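Local coordinates for HD-GYP domain-containing protein (Bdellovibrio bacteriovorus, PDB 3TM8) that binds two iron ions and is probably related in activity to the cyclic-di-GMP phosphodiesterases of the HD-GYP class, of which it is an unconventional member, at residues V28-G33 with Q116-E121; A41-N46 with K70-M75; Y135-A140 with L196-L201. One frame throughout, in Å; residues are numbered along the deposited sequence. Where two conformers were deposited one is given.

Contact 1: V28-G33 with Q116-E121. With DMS (dimethyl sulfoxide), chain G.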
ATOM      1  N   VAL A  28       1.828  -6.014 -12.149  1.00  5.97           N
ATOM      2  CA  VAL A  28       0.920  -5.205 -12.945  0.50  6.92           C
ATOM      3  C   VAL A  28       0.856  -3.748 -12.487  1.00  5.58           C
ATOM      4  O   VAL A  28       0.561  -2.863 -13.284  1.00  6.64           O
ATOM      5  CB  VAL A  28      -0.478  -5.857 -13.005  0.50  7.87           C
ATOM      6  CG1 VAL A  28      -1.491  -4.932 -13.670  0.50  9.96           C
ATOM      7  CG2 VAL A  28      -0.384  -7.189 -13.749  0.50  8.35           C
ATOM      8  N   SER A  29       1.158  -3.491 -11.216  1.00  5.24           N
ATOM      9  CA  SER A  29       1.118  -2.113 -10.734  1.00  6.86           C
ATOM     10  C   SER A  29       2.207  -1.228 -11.344  1.00  6.38           C
ATOM     11  O   SER A  29       2.195  -0.023 -11.131  1.00  7.67           O
ATOM     12  CB  SER A  29       1.190  -2.058  -9.212  1.00 10.00           C
ATOM     13  OG  SER A  29       2.437  -2.533  -8.765  1.00 11.43           O
ATOM     14  N   THR A  30       3.139  -1.822 -12.089  1.00  5.08           N
ATOM     15  CA  THR A  30       4.157  -1.055 -12.801  1.00  5.73           C
ATOM     16  C   THR A  30       3.698  -0.563 -14.175  1.00  6.40           C
ATOM     17  O   THR A  30       4.457   0.114 -14.862  1.00  7.36           O
ATOM     18  CB  THR A  30       5.480  -1.842 -12.971  1.00  6.43           C
ATOM     19  OG1 THR A  30       5.274  -2.978 -13.814  1.00  7.07           O
ATOM     20  CG2 THR A  30       6.046  -2.275 -11.623  1.00  7.99           C
ATOM     21  N   LEU A  31       2.485  -0.929 -14.593  1.00  6.43           N
ATOM     22  CA  LEU A  31       1.957  -0.511 -15.894  1.00  6.64           C
ATOM     23  C   LEU A  31       0.987   0.641 -15.678  1.00  6.40           C
ATOM     24  O   LEU A  31      -0.186   0.429 -15.363  1.00  7.14           O
ATOM     25  CB  LEU A  31       1.283  -1.687 -16.612  1.00  7.54           C
ATOM     26  CG  LEU A  31       2.235  -2.856 -16.880  1.00  8.29           C
ATOM     27  CD1 LEU A  31       1.447  -4.062 -17.399  1.00  9.98           C
ATOM     28  CD2 LEU A  31       3.351  -2.470 -17.858  1.00 10.77           C
ATOM     29  N   ARG A  32       1.499   1.864 -15.791  1.00  6.63           N
ATOM     30  CA  ARG A  32       0.736   3.043 -15.418  1.00  7.24           C
ATOM     31  C   ARG A  32       1.136   4.210 -16.298  1.00  7.10           C
ATOM     32  O   ARG A  32       2.230   4.222 -16.866  1.00  7.94           O
ATOM     33  CB  ARG A  32       1.008   3.433 -13.953  1.00  6.53           C
ATOM     34  CG  ARG A  32       0.590   2.407 -12.899  1.00  6.77           C
ATOM     35  CD  ARG A  32      -0.935   2.327 -12.720  1.00  6.79           C
ATOM     36  NE  ARG A  32      -1.321   1.280 -11.765  1.00  7.18           N
ATOM     37  CZ  ARG A  32      -1.444   1.450 -10.449  1.00  8.16           C
ATOM     38  NH1 ARG A  32      -1.271   2.642  -9.900  1.00  8.61           N
ATOM     39  NH2 ARG A  32      -1.773   0.426  -9.676  1.00  9.78           N
ATOM     40  N   GLY A  33       0.256   5.199 -16.393  1.00  8.47           N
ATOM     41  CA  GLY A  33       0.590   6.438 -17.062  1.00  9.80           C
ATOM     42  C   GLY A  33       0.551   6.362 -18.572  1.00  9.86           C
ATOM     43  O   GLY A  33       0.183   5.337 -19.161  1.00 10.38           O
ATOM     44  N   GLN A 116       5.132   2.335  -5.579  1.00  5.17           N
ATOM     45  CA  GLN A 116       5.159   2.010  -4.156  1.00  4.42           C
ATOM     46  C   GLN A 116       4.617   0.605  -3.917  1.00  4.09           C
ATOM     47  O   GLN A 116       5.182  -0.170  -3.144  1.00  5.08           O
ATOM     48  CB  GLN A 116       4.341   3.017  -3.344  1.00  4.79           C
ATOM     49  CG  GLN A 116       4.879   4.442  -3.352  1.00  5.91           C
ATOM     50  CD  GLN A 116       6.209   4.587  -2.635  1.00  6.38           C
ATOM     51  OE1 GLN A 116       6.393   4.089  -1.520  1.00  6.89           O
ATOM     52  NE2 GLN A 116       7.154   5.265  -3.281  1.00  7.04           N
ATOM     53  N   GLN A 117       3.529   0.264  -4.609  1.00  4.20           N
ATOM     54  CA  GLN A 117       2.940  -1.053  -4.444  1.00  5.02           C
ATOM     55  C   GLN A 117       3.924  -2.123  -4.896  1.00  4.13           C
ATOM     56  O   GLN A 117       4.092  -3.149  -4.240  1.00  6.17           O
ATOM     57  CB  GLN A 117       1.646  -1.143  -5.240  1.00  7.25           C
ATOM     58  CG  GLN A 117       0.874  -2.418  -5.030  1.00 10.30           C
ATOM     59  CD  GLN A 117      -0.415  -2.443  -5.814  1.00 11.81           C
ATOM     60  OE1 GLN A 117      -0.962  -1.399  -6.175  1.00 13.64           O
ATOM     61  NE2 GLN A 117      -0.892  -3.640  -6.111  1.00 15.38           N
ATOM     62  N   ASN A 118       4.581  -1.865  -6.023  1.00  4.81           N
ATOM     63  CA  ASN A 118       5.583  -2.784  -6.552  1.00  4.88           C
ATOM     64  C   ASN A 118       6.715  -3.010  -5.562  1.00  5.33           C
ATOM     65  O   ASN A 118       7.162  -4.145  -5.355  1.00  5.66           O
ATOM     66  CB  ASN A 118       6.112  -2.240  -7.878  1.00  5.57           C
ATOM     67  CG  ASN A 118       7.145  -3.140  -8.537  1.00  6.76           C
ATOM     68  OD1 ASN A 118       6.905  -4.323  -8.791  1.00  6.79           O
ATOM     69  ND2 ASN A 118       8.282  -2.554  -8.884  1.00  8.71           N
ATOM     70  N   ASN A 119       7.180  -1.925  -4.945  1.00  4.81           N
ATOM     71  CA  ASN A 119       8.288  -2.014  -4.005  1.00  5.39           C
ATOM     72  C   ASN A 119       7.908  -2.858  -2.791  1.00  5.20           C
ATOM     73  O   ASN A 119       8.715  -3.633  -2.279  1.00  5.60           O
ATOM     74  CB  ASN A 119       8.721  -0.626  -3.531  1.00  6.31           C
ATOM     75  CG  ASN A 119       9.197   0.267  -4.662  1.00  5.88           C
ATOM     76  OD1 ASN A 119       9.567  -0.196  -5.748  1.00  6.96           O
ATOM     77  ND2 ASN A 119       9.193   1.567  -4.411  1.00  6.07           N
ATOM     78  N   ALA A 120       6.670  -2.698  -2.334  1.00  5.14           N
ATOM     79  CA  ALA A 120       6.179  -3.468  -1.192  1.00  6.02           C
ATOM     80  C   ALA A 120       6.085  -4.948  -1.535  1.00  5.08           C
ATOM     81  O   ALA A 120       6.499  -5.807  -0.756  1.00  5.68           O
ATOM     82  CB  ALA A 120       4.829  -2.960  -0.760  1.00  6.93           C
ATOM     83  N   GLU A 121       5.543  -5.248  -2.714  0.50  5.36           N
ATOM     84  CA  GLU A 121       5.409  -6.631  -3.149  0.50  6.56           C
ATOM     85  C   GLU A 121       6.777  -7.295  -3.242  0.50  5.93           C
ATOM     86  O   GLU A 121       6.940  -8.455  -2.879  0.50  6.63           O
ATOM     87  CB  GLU A 121       4.691  -6.697  -4.496  0.50  8.50           C
ATOM     88  CG  GLU A 121       3.233  -6.246  -4.458  0.50 12.37           C
ATOM     89  CD  GLU A 121       2.542  -6.387  -5.804  0.50 20.22           C
ATOM     90  OE1 GLU A 121       2.490  -5.390  -6.563  0.50 22.21           O
ATOM     91  OE2 GLU A 121       2.053  -7.495  -6.100  0.50 23.98           O
TER
HETATM   92  S   DMS G 310      -3.416  -2.738 -11.598  1.00 19.22           S
HETATM   93  O   DMS G 310      -2.122  -2.316 -10.438  1.00 18.49           O
HETATM   94  C1  DMS G 310      -4.629  -3.688 -10.645  1.00 18.99           C
HETATM   95  C2  DMS G 310      -4.424  -1.295 -12.020  1.00 19.38           C
HETATM   96  O   HOH W   1       1.100  -5.684  -9.028  1.00 12.61           O

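Contact 2: A41-N46 with K70-M75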
ATOM      1  N   ALA A  41       2.636  -7.682 -23.334  1.00  6.68           N
ATOM      2  CA  ALA A  41       2.438  -8.273 -22.009  1.00  6.75           C
ATOM      3  C   ALA A  41       1.334  -9.319 -22.072  1.00  6.66           C
ATOM      4  O   ALA A  41       0.334  -9.151 -22.779  1.00  7.62           O
ATOM      5  CB  ALA A  41       2.142  -7.212 -20.950  1.00  8.15           C
ATOM      6  N   TYR A  42       1.545 -10.398 -21.331  1.00  6.46           N
ATOM      7  CA  TYR A  42       0.727 -11.592 -21.399  1.00  6.48           C
ATOM      8  C   TYR A  42       0.080 -11.877 -20.053  1.00  6.02           C
ATOM      9  O   TYR A  42       0.673 -11.625 -19.001  1.00  6.81           O
ATOM     10  CB  TYR A  42       1.600 -12.784 -21.795  1.00  6.89           C
ATOM     11  CG  TYR A  42       2.281 -12.610 -23.138  1.00  6.95           C
ATOM     12  CD1 TYR A  42       1.778 -13.226 -24.278  1.00  8.06           C
ATOM     13  CD2 TYR A  42       3.413 -11.809 -23.269  1.00  7.61           C
ATOM     14  CE1 TYR A  42       2.389 -13.056 -25.507  1.00  8.03           C
ATOM     15  CE2 TYR A  42       4.029 -11.628 -24.494  1.00  7.70           C
ATOM     16  CZ  TYR A  42       3.518 -12.253 -25.610  1.00  8.10           C
ATOM     17  OH  TYR A  42       4.145 -12.066 -26.818  1.00 10.11           O
ATOM     18  N   VAL A  43      -1.146 -12.391 -20.098  1.00  6.48           N
ATOM     19  CA  VAL A  43      -1.849 -12.866 -18.914  1.00  7.08           C
ATOM     20  C   VAL A  43      -1.827 -14.392 -18.948  1.00  6.52           C
ATOM     21  O   VAL A  43      -2.070 -15.004 -19.992  1.00  8.39           O
ATOM     22  CB  VAL A  43      -3.318 -12.366 -18.899  1.00  8.30           C
ATOM     23  CG1 VAL A  43      -4.094 -12.997 -17.747  1.00  9.99           C
ATOM     24  CG2 VAL A  43      -3.372 -10.845 -18.810  1.00 10.15           C
ATOM     25  N   LYS A  44      -1.533 -15.009 -17.812  1.00  7.52           N
ATOM     26  CA  LYS A  44      -1.506 -16.462 -17.743  1.00  8.52           C
ATOM     27  C   LYS A  44      -2.914 -17.008 -17.537  1.00  8.62           C
ATOM     28  O   LYS A  44      -3.567 -16.685 -16.553  1.00 10.40           O
ATOM     29  CB  LYS A  44      -0.581 -16.914 -16.609  1.00 10.05           C
ATOM     30  CG  LYS A  44      -0.354 -18.419 -16.559  1.00 11.86           C
ATOM     31  CD  LYS A  44       0.708 -18.780 -15.519  1.00 14.53           C
ATOM     32  CE  LYS A  44       0.204 -18.570 -14.099  1.00 15.02           C
ATOM     33  NZ  LYS A  44      -0.771 -19.625 -13.685  1.00 16.86           N
ATOM     34  N   ILE A  45      -3.384 -17.814 -18.486  1.00  7.69           N
ATOM     35  CA  ILE A  45      -4.677 -18.471 -18.351  0.50  8.69           C
ATOM     36  C   ILE A  45      -4.496 -19.955 -18.613  1.00  8.51           C
ATOM     37  O   ILE A  45      -3.945 -20.346 -19.638  1.00  9.36           O
ATOM     38  CB  ILE A  45      -5.711 -17.896 -19.329  0.50 10.95           C
ATOM     39  CG1 ILE A  45      -5.908 -16.406 -19.054  0.50 13.09           C
ATOM     40  CG2 ILE A  45      -7.028 -18.650 -19.210  0.50 12.40           C
ATOM     41  CD1 ILE A  45      -7.046 -15.805 -19.810  0.50 13.36           C
ATOM     42  N   ASN A  46      -4.944 -20.780 -17.671  1.00  9.33           N
ATOM     43  CA  ASN A  46      -4.728 -22.219 -17.769  1.00 10.54           C
ATOM     44  C   ASN A  46      -3.265 -22.540 -18.085  1.00 12.05           C
ATOM     45  O   ASN A  46      -2.964 -23.407 -18.909  1.00 13.67           O
ATOM     46  CB  ASN A  46      -5.668 -22.840 -18.801  1.00 10.85           C
ATOM     47  CG  ASN A  46      -7.122 -22.580 -18.484  1.00 11.54           C
ATOM     48  OD1 ASN A  46      -7.479 -22.346 -17.329  1.00 12.21           O
ATOM     49  ND2 ASN A  46      -7.970 -22.618 -19.501  1.00 12.66           N
ATOM     50  N   LYS A  70      -9.715  -7.051 -12.294  1.00  8.74           N
ATOM     51  CA  LYS A  70      -9.404  -8.314 -12.954  1.00  8.52           C
ATOM     52  C   LYS A  70      -8.488  -9.189 -12.099  1.00  9.26           C
ATOM     53  O   LYS A  70      -7.998 -10.212 -12.560  1.00  9.79           O
ATOM     54  CB  LYS A  70      -8.772  -8.022 -14.314  1.00  8.39           C
ATOM     55  CG  LYS A  70      -9.755  -7.357 -15.299  1.00  8.76           C
ATOM     56  CD  LYS A  70      -9.023  -6.493 -16.311  1.00  9.28           C
ATOM     57  CE  LYS A  70      -9.961  -5.776 -17.268  1.00  9.73           C
ATOM     58  NZ  LYS A  70     -11.056  -4.997 -16.625  1.00 10.34           N
ATOM     59  N   LYS A  71      -8.275  -8.781 -10.848  1.00  8.97           N
ATOM     60  CA  LYS A  71      -7.406  -9.506  -9.918  1.00  9.50           C
ATOM     61  C   LYS A  71      -6.016  -9.764 -10.500  1.00  9.73           C
ATOM     62  O   LYS A  71      -5.388 -10.784 -10.216  1.00 12.03           O
ATOM     63  CB  LYS A  71      -8.054 -10.822  -9.465  1.00 13.67           C
ATOM     64  CG  LYS A  71      -9.404 -10.654  -8.788  1.00 17.64           C
ATOM     65  CD  LYS A  71     -10.092 -12.000  -8.601  1.00 22.70           C
ATOM     66  CE  LYS A  71     -11.565 -11.835  -8.248  1.00 26.33           C
ATOM     67  NZ  LYS A  71     -12.255 -13.149  -8.085  1.00 28.49           N
ATOM     68  N   LEU A  72      -5.531  -8.826 -11.307  1.00  7.95           N
ATOM     69  CA  LEU A  72      -4.221  -8.959 -11.920  1.00  9.22           C
ATOM     70  C   LEU A  72      -3.136  -8.633 -10.901  1.00  9.59           C
ATOM     71  O   LEU A  72      -3.179  -7.601 -10.224  1.00 12.71           O
ATOM     72  CB  LEU A  72      -4.102  -8.046 -13.134  1.00 10.01           C
ATOM     73  CG  LEU A  72      -4.949  -8.484 -14.328  1.00  9.98           C
ATOM     74  CD1 LEU A  72      -5.039  -7.348 -15.339  1.00 11.67           C
ATOM     75  CD2 LEU A  72      -4.375  -9.749 -14.963  1.00 12.26           C
ATOM     76  N   ARG A  73      -2.183  -9.537 -10.767  1.00  8.18           N
ATOM     77  CA  ARG A  73      -1.055  -9.328  -9.877  1.00  9.41           C
ATOM     78  C   ARG A  73       0.234  -9.382 -10.694  1.00  9.51           C
ATOM     79  O   ARG A  73       0.968  -8.401 -10.758  1.00 11.46           O
ATOM     80  CB  ARG A  73      -1.025 -10.395  -8.784  1.00 11.43           C
ATOM     81  CG  ARG A  73      -2.294 -10.480  -7.963  1.00 16.93           C
ATOM     82  CD  ARG A  73      -2.193 -11.589  -6.928  1.00 22.43           C
ATOM     83  NE  ARG A  73      -3.482 -11.867  -6.306  1.00 27.91           N
ATOM     84  CZ  ARG A  73      -3.788 -13.011  -5.701  1.00 30.01           C
ATOM     85  NH1 ARG A  73      -2.897 -13.997  -5.638  1.00 30.30           N
ATOM     86  NH2 ARG A  73      -4.990 -13.172  -5.167  1.00 31.08           N
ATOM     87  N   LYS A  74       0.509 -10.528 -11.313  1.00  8.99           N
ATOM     88  CA  LYS A  74       1.655 -10.671 -12.200  1.00  9.26           C
ATOM     89  C   LYS A  74       1.178 -10.853 -13.625  1.00  8.35           C
ATOM     90  O   LYS A  74       0.186 -11.545 -13.889  1.00 10.82           O
ATOM     91  CB  LYS A  74       2.506 -11.891 -11.832  1.00 12.68           C
ATOM     92  CG  LYS A  74       3.105 -11.888 -10.440  1.00 18.09           C
ATOM     93  CD  LYS A  74       4.330 -11.012 -10.352  1.00 21.70           C
ATOM     94  CE  LYS A  74       5.011 -11.199  -9.005  1.00 24.04           C
ATOM     95  NZ  LYS A  74       4.020 -11.089  -7.898  1.00 25.70           N
ATOM     96  N   MET A  75       1.905 -10.231 -14.546  1.00  7.41           N
ATOM     97  CA  MET A  75       1.777 -10.520 -15.960  1.00  7.51           C
ATOM     98  C   MET A  75       3.162 -10.906 -16.438  1.00  6.34           C
ATOM     99  O   MET A  75       4.100 -10.963 -15.641  1.00  6.84           O
ATOM    100  CB  MET A  75       1.221  -9.325 -16.726  1.00 10.17           C
ATOM    101  CG  MET A  75      -0.286  -9.157 -16.547  1.00 14.35           C
ATOM    102  SD  MET A  75      -0.958  -7.730 -17.412  1.00 20.12           S
ATOM    103  CE  MET A  75      -0.761  -8.250 -19.113  1.00 20.57           C
TER
HETATM  104  O   HOH W   2      -1.220 -13.296 -15.498  1.00 10.56           O

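Contact 3: Y135-A140 with L196-L201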
ATOM      1  N   TYR A 135      15.771  -0.289  -1.152  1.00  6.72           N
ATOM      2  CA  TYR A 135      15.126   0.406  -2.253  1.00  7.16           C
ATOM      3  C   TYR A 135      13.728   0.879  -1.838  1.00  6.98           C
ATOM      4  O   TYR A 135      13.346   2.025  -2.079  1.00  6.49           O
ATOM      5  CB  TYR A 135      15.039  -0.511  -3.475  1.00  8.51           C
ATOM      6  CG  TYR A 135      14.544   0.198  -4.711  1.00  7.81           C
ATOM      7  CD1 TYR A 135      15.437   0.819  -5.580  1.00  9.50           C
ATOM      8  CD2 TYR A 135      13.185   0.270  -5.003  1.00  8.72           C
ATOM      9  CE1 TYR A 135      14.992   1.482  -6.711  1.00 11.01           C
ATOM     10  CE2 TYR A 135      12.728   0.935  -6.129  1.00  9.37           C
ATOM     11  CZ  TYR A 135      13.638   1.535  -6.980  1.00 11.13           C
ATOM     12  OH  TYR A 135      13.189   2.193  -8.101  1.00 12.88           O
ATOM     13  N   CYS A 136      12.966  -0.015  -1.208  1.00  5.76           N
ATOM     14  CA  CYS A 136      11.629   0.319  -0.735  1.00  5.94           C
ATOM     15  C   CYS A 136      11.693   1.475   0.266  1.00  5.29           C
ATOM     16  O   CYS A 136      10.872   2.399   0.223  1.00  5.57           O
ATOM     17  CB  CYS A 136      10.979  -0.914  -0.092  1.00  6.66           C
ATOM     18  SG  CYS A 136       9.258  -0.735   0.367  1.00  6.86           S
ATOM     19  N   LYS A 137      12.669   1.408   1.172  1.00  5.48           N
ATOM     20  CA  LYS A 137      12.860   2.449   2.181  1.00  5.71           C
ATOM     21  C   LYS A 137      13.190   3.798   1.541  1.00  6.20           C
ATOM     22  O   LYS A 137      12.602   4.825   1.875  1.00  6.36           O
ATOM     23  CB  LYS A 137      13.976   2.041   3.142  1.00  6.75           C
ATOM     24  CG  LYS A 137      14.280   3.059   4.224  1.00  8.55           C
ATOM     25  CD  LYS A 137      15.172   2.440   5.292  1.00 12.84           C
ATOM     26  CE  LYS A 137      15.621   3.457   6.315  1.00 15.38           C
ATOM     27  NZ  LYS A 137      16.435   2.784   7.363  1.00 17.00           N
ATOM     28  N   ASP A 138      14.133   3.799   0.607  1.00  6.28           N
ATOM     29  CA  ASP A 138      14.485   5.027  -0.089  1.00  7.44           C
ATOM     30  C   ASP A 138      13.279   5.592  -0.826  1.00  5.71           C
ATOM     31  O   ASP A 138      13.016   6.797  -0.775  1.00  7.64           O
ATOM     32  CB  ASP A 138      15.639   4.790  -1.059  1.00 10.10           C
ATOM     33  CG  ASP A 138      15.925   5.998  -1.919  1.00 19.65           C
ATOM     34  OD1 ASP A 138      16.631   6.903  -1.436  1.00 23.49           O
ATOM     35  OD2 ASP A 138      15.442   6.045  -3.070  1.00 23.62           O
ATOM     36  N   ALA A 139      12.529   4.716  -1.493  1.00  6.05           N
ATOM     37  CA  ALA A 139      11.359   5.148  -2.233  1.00  6.74           C
ATOM     38  C   ALA A 139      10.259   5.666  -1.312  1.00  5.44           C
ATOM     39  O   ALA A 139       9.488   6.531  -1.710  1.00  5.93           O
ATOM     40  CB  ALA A 139      10.837   4.023  -3.109  1.00  7.98           C
ATOM     41  N   ALA A 140      10.188   5.153  -0.082  1.00  5.72           N
ATOM     42  CA  ALA A 140       9.214   5.657   0.892  1.00  5.86           C
ATOM     43  C   ALA A 140       9.527   7.117   1.238  1.00  5.77           C
ATOM     44  O   ALA A 140       8.614   7.927   1.412  1.00  6.68           O
ATOM     45  CB  ALA A 140       9.218   4.814   2.150  1.00  7.28           C
ATOM     46  N   LEU A 196       7.678   5.623   9.267  1.00  6.94           N
ATOM     47  CA  LEU A 196       6.227   5.521   9.369  1.00  7.65           C
ATOM     48  C   LEU A 196       5.643   5.064   8.037  1.00  6.99           C
ATOM     49  O   LEU A 196       4.807   4.161   7.983  1.00  7.46           O
ATOM     50  CB  LEU A 196       5.637   6.877   9.769  1.00  9.38           C
ATOM     51  CG  LEU A 196       4.119   7.041   9.667  1.00 10.81           C
ATOM     52  CD1 LEU A 196       3.412   6.134  10.660  1.00 11.10           C
ATOM     53  CD2 LEU A 196       3.714   8.498   9.871  1.00 12.15           C
ATOM     54  N   THR A 197       6.097   5.702   6.962  1.00  5.98           N
ATOM     55  CA  THR A 197       5.610   5.399   5.626  1.00  6.13           C
ATOM     56  C   THR A 197       5.982   3.971   5.231  1.00  5.38           C
ATOM     57  O   THR A 197       5.148   3.205   4.722  1.00  5.60           O
ATOM     58  CB  THR A 197       6.168   6.412   4.615  1.00  7.73           C
ATOM     59  OG1 THR A 197       5.719   7.720   4.989  1.00  8.70           O
ATOM     60  CG2 THR A 197       5.707   6.097   3.195  1.00  8.77           C
ATOM     61  N   LEU A 198       7.237   3.607   5.474  1.00  5.51           N
ATOM     62  CA  LEU A 198       7.704   2.260   5.165  1.00  6.18           C
ATOM     63  C   LEU A 198       6.941   1.191   5.954  1.00  5.78           C
ATOM     64  O   LEU A 198       6.513   0.168   5.397  1.00  5.84           O
ATOM     65  CB  LEU A 198       9.208   2.157   5.423  1.00  7.15           C
ATOM     66  CG  LEU A 198       9.874   0.818   5.131  1.00  7.44           C
ATOM     67  CD1 LEU A 198       9.656   0.389   3.675  1.00  7.06           C
ATOM     68  CD2 LEU A 198      11.366   0.904   5.472  1.00  7.62           C
ATOM     69  N   GLY A 199       6.783   1.414   7.256  1.00  5.52           N
ATOM     70  CA  GLY A 199       6.044   0.484   8.082  1.00  5.65           C
ATOM     71  C   GLY A 199       4.603   0.364   7.636  1.00  5.90           C
ATOM     72  O   GLY A 199       4.059  -0.747   7.546  1.00  5.95           O
ATOM     73  N   ALA A 200       3.979   1.497   7.316  1.00  5.42           N
ATOM     74  CA  ALA A 200       2.613   1.470   6.803  1.00  5.88           C
ATOM     75  C   ALA A 200       2.518   0.690   5.489  1.00  5.77           C
ATOM     76  O   ALA A 200       1.613  -0.106   5.279  1.00  6.44           O
ATOM     77  CB  ALA A 200       2.071   2.884   6.652  1.00  6.20           C
ATOM     78  N   LEU A 201       3.471   0.906   4.600  1.00  5.13           N
ATOM     79  CA  LEU A 201       3.459   0.200   3.338  0.50  4.93           C
ATOM     80  C   LEU A 201       3.508  -1.317   3.545  1.00  5.54           C
ATOM     81  O   LEU A 201       2.816  -2.066   2.844  1.00  6.02           O
ATOM     82  CB  LEU A 201       4.632   0.686   2.501  0.50  5.11           C
ATOM     83  CG  LEU A 201       4.766   0.129   1.099  0.50  5.62           C
ATOM     84  CD1 LEU A 201       3.497   0.364   0.303  0.50  6.15           C
ATOM     85  CD2 LEU A 201       5.955   0.792   0.433  0.50  5.82           C
TER

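Contact 1: V28-G33 with Q116-E121
A single water joins Ser29 to Glu121. It accepts the backbone N-H of Ser29 at 3.1 Å from N and donates to Glu121 OE1 at 2.8 Å, though it has further acceptors within reach. Glu121 has two conformers, and the bridge is that of one of them. No direct hydrogen bond spans the two segments.

Across the segments the remaining contacts are van der Waals. Ser29 CB lies against the amide of Gln117, 3.8 Å from CD. Ser29 OG sits between its backbone N and carbonyl carbon (chi1 65°), which sets it 3.5 Å from Asn118 N; its hydrogen bond goes to Gly114 O. Thr30 presents its methyl to the amide of Asn118, with CG2 3.4 Å from CG. The polar ends of both residues are held by Arg27: Thr30 OG1 bonds to its carbonyl, Asn118 OD1 to its guanidinium.

Arg32 reaches back past Ser29, and Ser29 O lies above one face of its guanidinium, toward the rim. At the edge, NH2 gives a nearly straight bond of 2.9 Å to the oxygen of a dimethyl sulfoxide, probably from the crystallisation liquor. NH1 is bonded to Asp110 O and Gln113 OE1.

Leu31 N bonds to Val28 O at 3.0 Å. This 3-10 turn after strand 23-27 packs on helix 105-125, a buried contact of loop and helix. Gln117 and Glu121 also touch helix 167-185, which carries the iron ligand His170.

Contact 2: A41-N46 with K70-M75
Strand 41-45 passes the start of strand 74-78 with Val43 and Met75 as the nearest pair, their CA atoms 5.2 Å apart. No direct hydrogen bond joins the two segments. Instead a water accepts the N-H of Lys44, 2.9 Å from N, and donates to Lys74 O at 2.8 Å. One residue beyond, the backbones of Tyr42 and Tyr76 do bond directly.

Met75 takes part in three of the four residue contacts. Its CB lies 3.3 Å from Tyr42 O, so the thioether chain starts out close against the strand backbone. The chain is extended at chi2 and bends at chi3 (69°), which turns the terminal methyl onto strand 41-45. There CE meets Ala41 CB at 3.6 Å and Val43 CG2 at 3.7 Å.

The contact brings together two antiparallel pairs. Strand 41-45 pairs with strand 48-53 in a hairpin, and strand 74-78 pairs with strand 23-27. Met75 also touches Leu53 of the hairpin and Val28, which follows strand 23-27, so its side chain lies between the hairpin and the turn after strand 23-27.

Leu72 adds to the apolar patch from the loop before strand 74-78. Its CD2 approaches Val43 CG2 at 4.1 Å, the two side chains crossing at about a right angle. The ends of Lys44 and Lys74 lead away from the contact: Lys44 pairs with Asp47 and Lys74 with Glu125 in salt bridges. The ring of Tyr42 turns away to an edge-to-face stack with Tyr23.

Contact 3: Y135-A140 with L196-L201
No flat side group takes part where Cys136 meets Leu198 and Leu201; thiol, methyl and methylene groups make the contact. Cys136 SG touches a methyl of each leucine, 3.5 Å from Leu198 CD1 and 3.6 Å from Leu201 CD2. The distance to Leu201 is that of one of its two conformers. With SG anti to the backbone N (chi1 -173°), the sulfur reaches across to helix 196-201.

Leu198 uses both branches. While CD1 meets the sulfur, CD2 lies against the aliphatic start of Lys137, 3.7 Å from CB. The two side chains cross at about a right angle. The lysine then runs on, fully extended, and its NZ forms a salt bridge with Asp247. Only its methylene part serves this contact.

One turn later Ala140 fills the closest backbone approach, its CA 5.7 Å from that of Leu198. Its small CB packs on Thr197 CG2 at 3.9 Å and faces Leu198 CB. Thr197 keeps OG1 on its own helix, bonded to Thr193 O, which leaves the methyl for Ala140.

The segment axes come within 9.0 Å at an angle of 122°. Lys137 O also accepts a hydrogen bond from Gln194 NE2, a polar link beside the apolar patch. Ala200 O accepts one from ND1 of the iron ligand His203, two residues past the segment. Helix 105-125 touches both segments, through Val123 on Cys136 and Ala120 on Leu201. Helices 167-185 and 276-293 of the HD domain also touch helix 190-202.

In the fold
From the N terminus, the chain leaves strand 23-27 and enters the turn of contact 1, whose partner lies on helix 105-125. Contact 2 is nested inside that long loop and closes a short loop of its own, which runs through strand 48-53. The two contacts touch: Val28 N probably bonds to Arg73 O, and Val28 packs on Leu72. Contact 3 opens only after contact 1 has closed, so these two lie in series. It closes the mostly helical stretch from 135 to 201 and ties helix 130-149 to helix 190-202. Helix 105-125 bridges contacts 1 and 3, with Gln116 NE2 on Ala139 O. Contacts 2 and 3 do not touch; their centres are about 27 Å apart.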